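PDB 1K32: tricorn protease, which is a hexameric serine protease that probably cleaves peptides released by the proteasome into smaller fragments, with beta-propellers thought to gate substrate access. Local coordinates for residues A[71-83]-A[724-736]. Sequence-based numbering, arbitrary orientation.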
loop_
_atom_site.group_PDB
_atom_site.type_symbol
_atom_site.label_atom_id
_atom_site.label_comp_id
_atom_site.label_asym_id
_atom_site.label_seq_id
_atom_site.Cartn_x
_atom_site.Cartn_y
_atom_site.Cartn_z
ATOM N N VAL A 71 -20.430 5.483 -56.220
ATOM C CA VAL A 71 -20.203 4.292 -55.425
ATOM C C VAL A 71 -20.384 4.610 -53.960
ATOM O O VAL A 71 -20.045 5.702 -53.521
ATOM C CB VAL A 71 -18.777 3.719 -55.665
ATOM C CG1 VAL A 71 -17.742 4.772 -55.402
ATOM C CG2 VAL A 71 -18.531 2.512 -54.759
ATOM N N MET A 72 -20.942 3.674 -53.203
ATOM C CA MET A 72 -21.116 3.897 -51.767
ATOM C C MET A 72 -20.167 3.019 -50.939
ATOM O O MET A 72 -19.807 1.923 -51.349
ATOM C CB MET A 72 -22.569 3.624 -51.360
ATOM C CG MET A 72 -23.578 4.612 -51.935
ATOM S SD MET A 72 -25.276 3.966 -51.711
ATOM C CE MET A 72 -25.232 2.738 -53.012
ATOM N N ARG A 73 -19.735 3.529 -49.790
ATOM C CA ARG A 73 -18.844 2.787 -48.891
ATOM C C ARG A 73 -19.299 2.985 -47.459
ATOM O O ARG A 73 -20.138 3.839 -47.199
ATOM C CB ARG A 73 -17.390 3.243 -49.059
ATOM C CG ARG A 73 -16.720 2.601 -50.253
ATOM C CD ARG A 73 -15.265 2.996 -50.383
ATOM N NE ARG A 73 -14.721 2.529 -51.654
ATOM C CZ ARG A 73 -13.473 2.738 -52.060
ATOM N NH1 ARG A 73 -13.072 2.276 -53.233
ATOM N NH2 ARG A 73 -12.627 3.407 -51.298
ATOM N N GLY A 74 -18.726 2.214 -46.535
ATOM C CA GLY A 74 -19.140 2.282 -45.138
ATOM C C GLY A 74 -20.085 1.094 -44.979
ATOM O O GLY A 74 -20.896 0.855 -45.881
ATOM N N SER A 75 -20.001 0.359 -43.875
ATOM C CA SER A 75 -20.843 -0.831 -43.687
ATOM C C SER A 75 -22.309 -0.631 -44.073
ATOM O O SER A 75 -22.902 -1.488 -44.725
ATOM C CB SER A 75 -20.752 -1.334 -42.251
ATOM O OG SER A 75 -21.317 -0.397 -41.366
ATOM N N SER A 76 -22.881 0.505 -43.687
ATOM C CA SER A 76 -24.268 0.814 -44.017
ATOM C C SER A 76 -24.427 1.722 -45.248
ATOM O O SER A 76 -25.477 2.339 -45.448
ATOM C CB SER A 76 -24.960 1.444 -42.804
ATOM O OG SER A 76 -24.950 0.536 -41.710
ATOM N N LEU A 77 -23.395 1.773 -46.088
ATOM C CA LEU A 77 -23.411 2.602 -47.292
ATOM C C LEU A 77 -23.811 4.032 -46.923
ATOM O O LEU A 77 -24.598 4.675 -47.620
ATOM C CB LEU A 77 -24.380 2.020 -48.346
ATOM C CG LEU A 77 -24.198 0.535 -48.724
ATOM C CD1 LEU A 77 -25.110 0.133 -49.906
ATOM C CD2 LEU A 77 -22.745 0.302 -49.089
ATOM N N ASN A 78 -23.265 4.530 -45.821
ATOM C CA ASN A 78 -23.572 5.877 -45.383
ATOM C C ASN A 78 -22.745 6.985 -46.063
ATOM O O ASN A 78 -23.029 8.170 -45.871
ATOM C CB ASN A 78 -23.459 5.985 -43.844
ATOM C CG ASN A 78 -22.080 5.614 -43.311
ATOM O OD1 ASN A 78 -21.541 6.306 -42.455
ATOM N ND2 ASN A 78 -21.517 4.515 -43.797
ATOM N N THR A 79 -21.729 6.617 -46.851
ATOM C CA THR A 79 -20.928 7.624 -47.554
ATOM C C THR A 79 -20.884 7.350 -49.054
ATOM O O THR A 79 -21.007 6.210 -49.490
ATOM C CB THR A 79 -19.455 7.712 -47.033
ATOM O OG1 THR A 79 -18.775 6.479 -47.272
ATOM C CG2 THR A 79 -19.425 8.030 -45.517
ATOM N N ALA A 80 -20.713 8.406 -49.841
ATOM C CA ALA A 80 -20.651 8.265 -51.282
ATOM C C ALA A 80 -19.713 9.272 -51.929
ATOM O O ALA A 80 -19.456 10.355 -51.380
ATOM C CB ALA A 80 -22.064 8.408 -51.888
ATOM N N ASP A 81 -19.191 8.893 -53.091
ATOM C CA ASP A 81 -18.326 9.763 -53.884
ATOM C C ASP A 81 -18.342 9.266 -55.328
ATOM O O ASP A 81 -18.751 8.133 -55.598
ATOM C CB ASP A 81 -16.913 9.805 -53.294
ATOM C CG ASP A 81 -16.675 11.060 -52.433
ATOM O OD1 ASP A 81 -15.951 10.966 -51.425
ATOM O OD2 ASP A 81 -17.209 12.147 -52.768
ATOM N N LEU A 82 -17.923 10.111 -56.262
ATOM C CA LEU A 82 -17.945 9.735 -57.667
ATOM C C LEU A 82 -16.591 9.406 -58.300
ATOM O O LEU A 82 -15.550 9.941 -57.890
ATOM C CB LEU A 82 -18.623 10.845 -58.467
ATOM C CG LEU A 82 -19.930 11.411 -57.893
ATOM C CD1 LEU A 82 -20.387 12.557 -58.785
ATOM C CD2 LEU A 82 -21.029 10.329 -57.784
ATOM N N TYR A 83 -16.632 8.519 -59.305
ATOM C CA TYR A 83 -15.461 8.081 -60.060
ATOM C C TYR A 83 -15.736 8.178 -61.558
ATOM O O TYR A 83 -16.893 8.265 -61.998
ATOM C CB TYR A 83 -15.113 6.616 -59.792
ATOM C CG TYR A 83 -14.454 6.312 -58.471
ATOM C CD1 TYR A 83 -15.157 6.446 -57.264
ATOM C CD2 TYR A 83 -13.130 5.876 -58.424
ATOM C CE1 TYR A 83 -14.546 6.152 -56.044
ATOM C CE2 TYR A 83 -12.516 5.579 -57.212
ATOM C CZ TYR A 83 -13.228 5.722 -56.027
ATOM O OH TYR A 83 -12.605 5.469 -54.829
ATOM N N MET A 724 -32.595 0.976 -42.389
ATOM C CA MET A 724 -31.382 1.607 -41.894
ATOM C C MET A 724 -30.409 0.571 -41.328
ATOM O O MET A 724 -30.800 -0.551 -40.968
ATOM C CB MET A 724 -31.745 2.610 -40.796
ATOM C CG MET A 724 -33.059 3.342 -41.042
ATOM S SD MET A 724 -33.488 4.537 -39.764
ATOM C CE MET A 724 -34.033 3.475 -38.449
ATOM N N GLY A 725 -29.139 0.958 -41.240
ATOM C CA GLY A 725 -28.140 0.054 -40.707
ATOM C C GLY A 725 -27.897 -1.152 -41.594
ATOM O O GLY A 725 -28.177 -1.117 -42.790
ATOM N N GLY A 726 -27.389 -2.226 -41.000
ATOM C CA GLY A 726 -27.089 -3.413 -41.766
ATOM C C GLY A 726 -25.677 -3.324 -42.326
ATOM O O GLY A 726 -25.062 -2.250 -42.304
ATOM N N THR A 727 -25.168 -4.448 -42.822
ATOM C CA THR A 727 -23.823 -4.530 -43.389
ATOM C C THR A 727 -23.919 -4.869 -44.886
ATOM O O THR A 727 -24.361 -5.958 -45.274
ATOM C CB THR A 727 -22.981 -5.592 -42.625
ATOM O OG1 THR A 727 -22.786 -5.152 -41.277
ATOM C CG2 THR A 727 -21.629 -5.792 -43.266
ATOM N N PHE A 728 -23.510 -3.916 -45.718
ATOM C CA PHE A 728 -23.569 -4.063 -47.173
ATOM C C PHE A 728 -22.229 -4.276 -47.876
ATOM O O PHE A 728 -22.186 -4.815 -48.980
ATOM C CB PHE A 728 -24.244 -2.829 -47.780
ATOM C CG PHE A 728 -25.684 -2.670 -47.388
ATOM C CD1 PHE A 728 -26.692 -2.868 -48.324
ATOM C CD2 PHE A 728 -26.038 -2.355 -46.079
ATOM C CE1 PHE A 728 -28.028 -2.758 -47.962
ATOM C CE2 PHE A 728 -27.386 -2.241 -45.710
ATOM C CZ PHE A 728 -28.374 -2.444 -46.654
ATOM N N THR A 729 -21.144 -3.848 -47.240
ATOM C CA THR A 729 -19.805 -3.958 -47.824
ATOM C C THR A 729 -18.771 -3.980 -46.710
ATOM O O THR A 729 -19.082 -3.649 -45.576
ATOM C CB THR A 729 -19.516 -2.732 -48.732
ATOM O OG1 THR A 729 -18.183 -2.800 -49.242
ATOM C CG2 THR A 729 -19.661 -1.437 -47.943
ATOM N N ASP A 730 -17.544 -4.380 -47.018
ATOM C CA ASP A 730 -16.496 -4.358 -45.993
ATOM C C ASP A 730 -15.567 -3.161 -46.232
ATOM O O ASP A 730 -14.514 -3.041 -45.606
ATOM C CB ASP A 730 -15.683 -5.656 -45.992
ATOM C CG ASP A 730 -15.089 -5.987 -47.346
ATOM O OD1 ASP A 730 -14.764 -5.061 -48.120
ATOM O OD2 ASP A 730 -14.927 -7.187 -47.636
ATOM N N LYS A 731 -15.963 -2.281 -47.145
ATOM C CA LYS A 731 -15.170 -1.090 -47.470
ATOM C C LYS A 731 -15.307 0.029 -46.434
ATOM O O LYS A 731 -16.423 0.423 -46.064
ATOM C CB LYS A 731 -15.582 -0.526 -48.833
ATOM C CG LYS A 731 -15.382 -1.452 -50.015
ATOM C CD LYS A 731 -13.919 -1.590 -50.375
ATOM C CE LYS A 731 -13.757 -2.329 -51.699
ATOM N NZ LYS A 731 -12.327 -2.434 -52.090
ATOM N N ASP A 732 -14.170 0.550 -45.978
ATOM C CA ASP A 732 -14.176 1.643 -45.011
ATOM C C ASP A 732 -14.893 2.830 -45.654
ATOM O O ASP A 732 -14.818 3.034 -46.859
ATOM C CB ASP A 732 -12.747 2.062 -44.634
ATOM C CG ASP A 732 -11.968 0.956 -43.939
ATOM O OD1 ASP A 732 -12.467 0.394 -42.940
ATOM O OD2 ASP A 732 -10.844 0.654 -44.389
ATOM N N PRO A 733 -15.601 3.625 -44.848
ATOM C CA PRO A 733 -16.316 4.781 -45.385
ATOM C C PRO A 733 -15.384 5.779 -46.088
ATOM O O PRO A 733 -14.186 5.844 -45.800
ATOM C CB PRO A 733 -16.990 5.369 -44.149
ATOM C CG PRO A 733 -16.068 4.998 -43.039
ATOM C CD PRO A 733 -15.683 3.580 -43.378
ATOM N N PHE A 734 -15.934 6.530 -47.034
ATOM C CA PHE A 734 -15.150 7.525 -47.747
ATOM C C PHE A 734 -14.756 8.596 -46.749
ATOM O O PHE A 734 -15.503 8.878 -45.816
ATOM C CB PHE A 734 -15.959 8.142 -48.890
ATOM C CG PHE A 734 -15.939 7.321 -50.153
ATOM C CD1 PHE A 734 -14.751 7.127 -50.853
ATOM C CD2 PHE A 734 -17.107 6.735 -50.640
ATOM C CE1 PHE A 734 -14.723 6.359 -52.020
ATOM C CE2 PHE A 734 -17.092 5.971 -51.797
ATOM C CZ PHE A 734 -15.894 5.780 -52.493
ATOM N N ARG A 735 -13.579 9.178 -46.937
ATOM C CA ARG A 735 -13.103 10.209 -46.033
ATOM C C ARG A 735 -13.065 11.552 -46.736
ATOM O O ARG A 735 -12.796 11.636 -47.935
ATOM C CB ARG A 735 -11.696 9.872 -45.531
ATOM C CG ARG A 735 -11.550 8.504 -44.894
ATOM C CD ARG A 735 -11.796 8.544 -43.407
ATOM N NE ARG A 735 -10.821 9.395 -42.727
ATOM C CZ ARG A 735 -10.596 9.365 -41.418
ATOM N NH1 ARG A 735 -9.695 10.175 -40.878
ATOM N NH2 ARG A 735 -11.266 8.511 -40.653
ATOM N N SER A 736 -13.324 12.601 -45.973
ATOM C CA SER A 736 -13.302 13.956 -46.490
ATOM C C SER A 736 -12.616 14.835 -45.459
ATOM O O SER A 736 -12.838 14.665 -44.260
ATOM C CB SER A 736 -14.722 14.462 -46.714
ATOM O OG SER A 736 -14.712 15.695 -47.395
HETATM O O HOH W 1 -12.580 3.723 -48.379
HETATM O O HOH W 2 -23.439 -1.172 -39.940
HETATM O O HOH W 3 -28.686 1.076 -44.943
#
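Thr-79 OG1 is gripped from both segments: it accepts a nearly straight bond from Phe-734 N (2.9 Å) and donates to Arg-73 O from above that carbonyl's plane. With chi1 at 63°, OG1 sits between its own backbone N and carbonyl carbon, where it can serve both partners. The ring of Phe-734 then slots between side chains of the hairpin formed by strands 66-73 and 79-86. Arg-73 CD lies over one face, 3.7 Å from the ring centroid, and the extended chain carries its guanidinium on across the rim, the two planes only 9° apart. Asp-81 CB makes a CH-pi contact with the opposite face, 3.9 Å from the centroid, while Tyr-83 OH meets the ring edge and Val-71 CG1 packs on CZ. Were Phe-734 an alanine, Arg-73 and Asp-81 would probably face each other across a gap, and the guanidinium would lose its flat support. The polar ends of these two are held elsewhere, Arg-73 NE by Leu-52 O and Asp-81 by Arg-94 and Thr-96. Around the hairpin's type I turn, Phe-728 N donates to Ser-75 O (2.7 Å), Ser-76 OG to Gly-726 O (2.9 Å) and Gly-74 N to Lys-731 O; Leu-77 CG packs on Phe-728 CB (3.5 Å). These three carbonyl-accepted bonds and the one to Thr-79 OG1 thus set the loop's path, while the ring fills the space beside the propeller-type antiparallel sheet.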